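Local coordinates for SusD family protein (Bacteroides uniformis, PDB 7KV1) that probably binds beta-glucan at the cell surface as a SusD-like surface glycan-binding protein of a human gut bacterium, at residues 78-83 / 457-462; 342-347 / 352-357. All coordinates share one frame; numbering follows the deposited sequence.

Both contacts lie on the same side of the chain's centre, with their own centres about 10 Å apart. Contact 1 is the deeper of the two, about 12 Å from the centre of the chain. Contact 2 sits about 20 Å from it, yet its touching residues are also buried or partly so. Contact 1 ties a loop of the N-terminal part to helix 451-461, far along the chain, by charge, weak hydrogen bonds and a water. Contact 2 joins two short neighbouring helices through rings, aliphatic carbons, a guanidinium laid over a tyrosine, and a water. The two meet directly: N81 O probably accepts a hydrogen bond from T343 OG1, and E457 forms a salt bridge with R353.

Contact 1. Residues 78-83 / 457-462; sequences MGDNFW and ERRLEF
R459 reaches from helix 451-461 to D80 and N81 in the loop 78-83. Its chain is extended, with CG anti to the backbone N (chi1 -177°), and this carries the guanidinium across to the loop. N81 OD1 lies at the edge of the guanidinium, in its plane, and takes two weak hydrogen bonds. R459 NH2 gives one at 3.3 Å to N81 OD1. R459 NE gives the other to N81 OD1, at 3.5 Å. The amide and guanidinium planes are only 16° apart. The D80 carboxylate stacks, offset toward the rim, over one guanidinium face, its plane 14° from that of the guanidinium. D80 OD2 stands 3.7 Å from R459 NH2, a long salt bridge in which no N-H points at the oxygen. The stronger partner of D80 is R468, at the start of helix 468-474, which forms a salt bridge with OD2. The contact joins two parts of a SusD-type fold that are some 370 residues apart in sequence: a loop between helices 71-76 and 93-99, and the last turn of helix 451-461. A water adds a third link. It accepts from N81 ND2 at 2.8 Å and donates to R459 O, also at 2.8 Å. N81 ND2 has its strongest polar partner in E76.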
# COMPACT_ATOMS: atom_id res chain seq x y z
N MET A 78 4.89 11.27 -0.51
CA MET A 78 5.02 12.03 -1.77
C MET A 78 3.66 12.61 -2.15
O MET A 78 3.61 13.43 -3.09
CB MET A 78 5.63 11.16 -2.87
CG MET A 78 7.07 10.84 -2.54
SD MET A 78 7.89 9.80 -3.75
CE MET A 78 7.25 8.18 -3.33
N GLY A 79 2.63 12.33 -1.33
CA GLY A 79 1.24 12.76 -1.54
C GLY A 79 0.92 14.03 -0.78
O GLY A 79 1.84 14.76 -0.47
N ASP A 80 -0.35 14.23 -0.44
CA ASP A 80 -0.85 15.50 0.14
C ASP A 80 -1.62 15.28 1.44
O ASP A 80 -2.20 16.25 1.87
CB ASP A 80 -1.70 16.28 -0.88
CG ASP A 80 -2.91 15.52 -1.40
OD1 ASP A 80 -3.02 14.24 -1.12
OD2 ASP A 80 -3.72 16.20 -2.07
N ASN A 81 -1.55 14.09 2.06
CA ASN A 81 -2.34 13.84 3.30
C ASN A 81 -1.57 14.27 4.57
O ASN A 81 -2.22 14.65 5.59
CB ASN A 81 -2.74 12.37 3.45
CG ASN A 81 -3.90 11.96 2.58
OD1 ASN A 81 -4.77 12.79 2.27
ND2 ASN A 81 -3.90 10.69 2.18
N PHE A 82 -0.24 14.15 4.55
CA PHE A 82 0.60 14.22 5.77
C PHE A 82 1.76 15.18 5.55
O PHE A 82 2.15 15.43 4.41
CB PHE A 82 1.19 12.85 6.11
CG PHE A 82 0.14 11.86 6.53
CD1 PHE A 82 -0.29 11.81 7.86
CD2 PHE A 82 -0.51 11.07 5.58
CE1 PHE A 82 -1.30 10.95 8.23
CE2 PHE A 82 -1.49 10.17 5.98
CZ PHE A 82 -1.90 10.13 7.29
N TRP A 83 2.38 15.59 6.64
CA TRP A 83 3.76 16.11 6.63
C TRP A 83 4.67 14.94 7.02
O TRP A 83 4.17 13.94 7.58
CB TRP A 83 3.90 17.30 7.59
CG TRP A 83 2.93 18.41 7.40
CD1 TRP A 83 2.05 18.87 8.33
CD2 TRP A 83 2.76 19.24 6.23
NE1 TRP A 83 1.36 19.93 7.84
CE2 TRP A 83 1.74 20.18 6.54
CE3 TRP A 83 3.32 19.27 4.95
CZ2 TRP A 83 1.28 21.13 5.64
CZ3 TRP A 83 2.89 20.22 4.05
CH2 TRP A 83 1.89 21.14 4.39
N GLU A 457 -13.70 9.93 -3.51
CA GLU A 457 -14.10 8.93 -2.50
C GLU A 457 -12.89 8.10 -2.03
O GLU A 457 -12.77 7.84 -0.82
CB GLU A 457 -15.23 8.05 -3.00
CG GLU A 457 -16.04 7.47 -1.87
CD GLU A 457 -16.83 8.50 -1.07
OE1 GLU A 457 -17.35 9.45 -1.69
OE2 GLU A 457 -16.91 8.33 0.19
N ARG A 458 -11.98 7.78 -2.94
CA ARG A 458 -10.73 7.08 -2.61
C ARG A 458 -9.92 7.92 -1.62
O ARG A 458 -9.32 7.35 -0.73
CB ARG A 458 -9.92 6.77 -3.89
CG ARG A 458 -10.55 5.71 -4.79
CD ARG A 458 -9.73 5.52 -6.04
NE ARG A 458 -8.55 4.77 -5.67
CZ ARG A 458 -8.47 3.44 -5.63
NH1 ARG A 458 -9.49 2.70 -6.00
NH2 ARG A 458 -7.37 2.84 -5.23
N ARG A 459 -9.88 9.24 -1.80
CA ARG A 459 -9.08 10.10 -0.90
C ARG A 459 -9.69 10.04 0.51
O ARG A 459 -8.95 9.91 1.50
CB ARG A 459 -9.07 11.55 -1.39
CG ARG A 459 -8.20 12.44 -0.51
CD ARG A 459 -8.13 13.93 -0.77
NE ARG A 459 -6.99 14.34 0.08
CZ ARG A 459 -6.63 15.59 0.33
NH1 ARG A 459 -7.31 16.60 -0.18
NH2 ARG A 459 -5.60 15.82 1.13
N LEU A 460 -11.01 10.12 0.61
CA LEU A 460 -11.70 10.10 1.92
C LEU A 460 -11.53 8.73 2.59
O LEU A 460 -11.42 8.65 3.85
CB LEU A 460 -13.17 10.48 1.74
CG LEU A 460 -13.46 11.87 1.19
CD1 LEU A 460 -14.95 12.02 0.89
CD2 LEU A 460 -13.04 12.95 2.17
N GLU A 461 -11.52 7.66 1.81
CA GLU A 461 -11.66 6.28 2.32
C GLU A 461 -10.31 5.77 2.84
O GLU A 461 -10.34 4.97 3.77
CB GLU A 461 -12.24 5.39 1.23
CG GLU A 461 -12.50 3.93 1.62
CD GLU A 461 -13.60 3.72 2.64
OE1 GLU A 461 -14.43 4.62 2.76
OE2 GLU A 461 -13.61 2.64 3.32
N PHE A 462 -9.19 6.21 2.26
CA PHE A 462 -7.89 5.50 2.39
C PHE A 462 -6.80 6.37 3.02
O PHE A 462 -5.61 6.06 2.86
CB PHE A 462 -7.49 4.94 1.03
CG PHE A 462 -8.44 3.90 0.51
CD1 PHE A 462 -8.68 2.73 1.22
CD2 PHE A 462 -9.08 4.07 -0.70
CE1 PHE A 462 -9.60 1.80 0.76
CE2 PHE A 462 -9.96 3.12 -1.19
CZ PHE A 462 -10.23 1.99 -0.45
O HOH W 1 -6.21 9.37 1.16

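Contact 2. Residues 342-347 / 352-357; sequences ETYQMF and KRRDAT
A short helix-loop-helix unit of the SusD-family region forms this contact, with helix 341-345 running through a brief loop into helix 353-357. R354 faces both Y344 and F347. Its CG is anti to the backbone N (chi1 -175°) and the chain bends at chi3, which turns the guanidinium back over Y344. R354 CD makes a CH-pi contact over the Y344 ring, 3.9 Å from its centroid. The ring and guanidinium planes are 14° apart. Y344 OH sits over the centre of the guanidinium face, 3.2 Å from R354 CZ. The hydroxyl stands above the plane, where the in-plane N-H groups do not aim, so no hydrogen bond is made. A water at the edge of the guanidinium, in its plane, accepts from R354 NH1 at 2.9 Å. The same water donates to Y344 O and F347 O, so one water joins two carbonyls of 342-347 to the R354 side chain. The F347 ring turns one face to the backbone of R353 and R354. R354 CA stands over the centre of its ring, 4.0 Å from the centroid, in a second CH-pi contact. R353 CB touches F347 CE1 at 3.8 Å, and T357 CG2 approaches F347 CZ at 4.1 Å. T357 OG1 bonds back to R353 O at 2.7 Å, coming from above the carbonyl plane, which helps fix its methyl beside the ring. An alanine in place of F347 is likely to open a gap next to R354 CA and deprive R353 CB and T357 CG2 of their ring partner. R353 itself turns to D351, E457 and E461. The two segments therefore meet mainly through carbon, and the polar link between them runs through water.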
# COMPACT_ATOMS: atom_id res chain seq x y z
N GLU A 342 -5.66 20.35 6.53
CA GLU A 342 -6.45 20.25 5.29
C GLU A 342 -7.04 18.83 5.19
O GLU A 342 -8.18 18.67 4.77
CB GLU A 342 -5.54 20.67 4.13
CG GLU A 342 -4.89 22.07 4.28
CD GLU A 342 -3.78 22.38 5.31
OE1 GLU A 342 -2.87 21.56 5.56
OE2 GLU A 342 -3.78 23.53 5.85
N THR A 343 -6.33 17.81 5.63
CA THR A 343 -6.85 16.41 5.61
C THR A 343 -8.00 16.25 6.61
O THR A 343 -8.99 15.51 6.32
CB THR A 343 -5.72 15.41 5.86
OG1 THR A 343 -4.65 15.81 5.00
CG2 THR A 343 -6.12 13.98 5.60
N TYR A 344 -7.87 16.82 7.80
CA TYR A 344 -8.98 16.81 8.78
C TYR A 344 -10.15 17.57 8.15
O TYR A 344 -11.30 17.07 8.16
CB TYR A 344 -8.51 17.37 10.12
CG TYR A 344 -9.62 17.52 11.12
CD1 TYR A 344 -10.05 16.46 11.90
CD2 TYR A 344 -10.29 18.73 11.24
CE1 TYR A 344 -11.10 16.59 12.79
CE2 TYR A 344 -11.33 18.89 12.14
CZ TYR A 344 -11.74 17.81 12.91
OH TYR A 344 -12.80 17.96 13.74
N GLN A 345 -9.90 18.76 7.61
CA GLN A 345 -11.00 19.68 7.17
C GLN A 345 -11.72 19.19 5.90
O GLN A 345 -12.84 19.65 5.66
CB GLN A 345 -10.44 21.09 6.93
CG GLN A 345 -9.94 21.73 8.21
CD GLN A 345 -9.30 23.08 7.96
OE1 GLN A 345 -8.75 23.36 6.90
NE2 GLN A 345 -9.37 23.91 8.98
N MET A 346 -11.19 18.22 5.14
CA MET A 346 -11.88 17.78 3.89
C MET A 346 -13.10 16.92 4.24
O MET A 346 -13.96 16.75 3.39
CB MET A 346 -10.93 16.99 2.97
CG MET A 346 -10.63 15.57 3.44
SD MET A 346 -9.25 14.89 2.46
CE MET A 346 -9.11 13.27 3.22
N PHE A 347 -13.18 16.36 5.46
CA PHE A 347 -14.33 15.52 5.84
C PHE A 347 -15.51 16.40 6.25
O PHE A 347 -15.31 17.41 6.99
CB PHE A 347 -13.93 14.55 6.97
CG PHE A 347 -12.93 13.48 6.61
CD1 PHE A 347 -13.34 12.28 6.07
CD2 PHE A 347 -11.60 13.62 6.97
CE1 PHE A 347 -12.43 11.27 5.81
CE2 PHE A 347 -10.68 12.62 6.69
CZ PHE A 347 -11.09 11.46 6.08
N LYS A 352 -18.37 9.55 9.09
CA LYS A 352 -17.91 8.70 10.21
C LYS A 352 -16.42 8.39 10.06
O LYS A 352 -15.83 7.96 11.04
CB LYS A 352 -18.73 7.41 10.29
CG LYS A 352 -20.17 7.62 10.71
CD LYS A 352 -20.97 6.36 10.73
CE LYS A 352 -22.39 6.59 11.20
NZ LYS A 352 -23.14 5.32 11.18
N ARG A 353 -15.83 8.59 8.88
CA ARG A 353 -14.40 8.27 8.66
C ARG A 353 -13.53 9.32 9.36
O ARG A 353 -12.42 8.96 9.73
CB ARG A 353 -14.07 8.18 7.18
CG ARG A 353 -14.78 7.02 6.53
CD ARG A 353 -14.67 7.01 5.01
NE ARG A 353 -15.39 8.13 4.42
CZ ARG A 353 -15.77 8.21 3.17
NH1 ARG A 353 -15.48 7.23 2.33
NH2 ARG A 353 -16.42 9.27 2.74
N ARG A 354 -14.02 10.53 9.56
CA ARG A 354 -13.18 11.61 10.13
C ARG A 354 -12.64 11.21 11.51
O ARG A 354 -11.43 11.29 11.70
CB ARG A 354 -13.91 12.94 10.27
CG ARG A 354 -12.96 14.03 10.74
CD ARG A 354 -13.63 15.38 10.75
NE ARG A 354 -14.51 15.49 11.90
CZ ARG A 354 -15.21 16.57 12.22
NH1 ARG A 354 -15.19 17.64 11.45
NH2 ARG A 354 -15.97 16.56 13.30
N ASP A 355 -13.49 10.81 12.45
CA ASP A 355 -12.98 10.48 13.81
C ASP A 355 -12.18 9.16 13.78
O ASP A 355 -11.23 9.04 14.56
CB ASP A 355 -14.10 10.54 14.85
CG ASP A 355 -14.64 11.94 15.10
OD1 ASP A 355 -14.04 12.98 14.61
OD2 ASP A 355 -15.68 12.00 15.76
N ALA A 356 -12.44 8.23 12.87
CA ALA A 356 -11.65 6.97 12.77
C ALA A 356 -10.31 7.23 12.07
O ALA A 356 -9.43 6.34 12.12
CB ALA A 356 -12.38 5.91 12.01
N THR A 357 -10.16 8.37 11.42
CA THR A 357 -8.96 8.67 10.58
C THR A 357 -8.02 9.59 11.36
O THR A 357 -6.80 9.41 11.31
CB THR A 357 -9.40 9.26 9.23
OG1 THR A 357 -10.12 8.25 8.52
CG2 THR A 357 -8.22 9.72 8.40
O HOH W 2 -13.78 18.18 9.03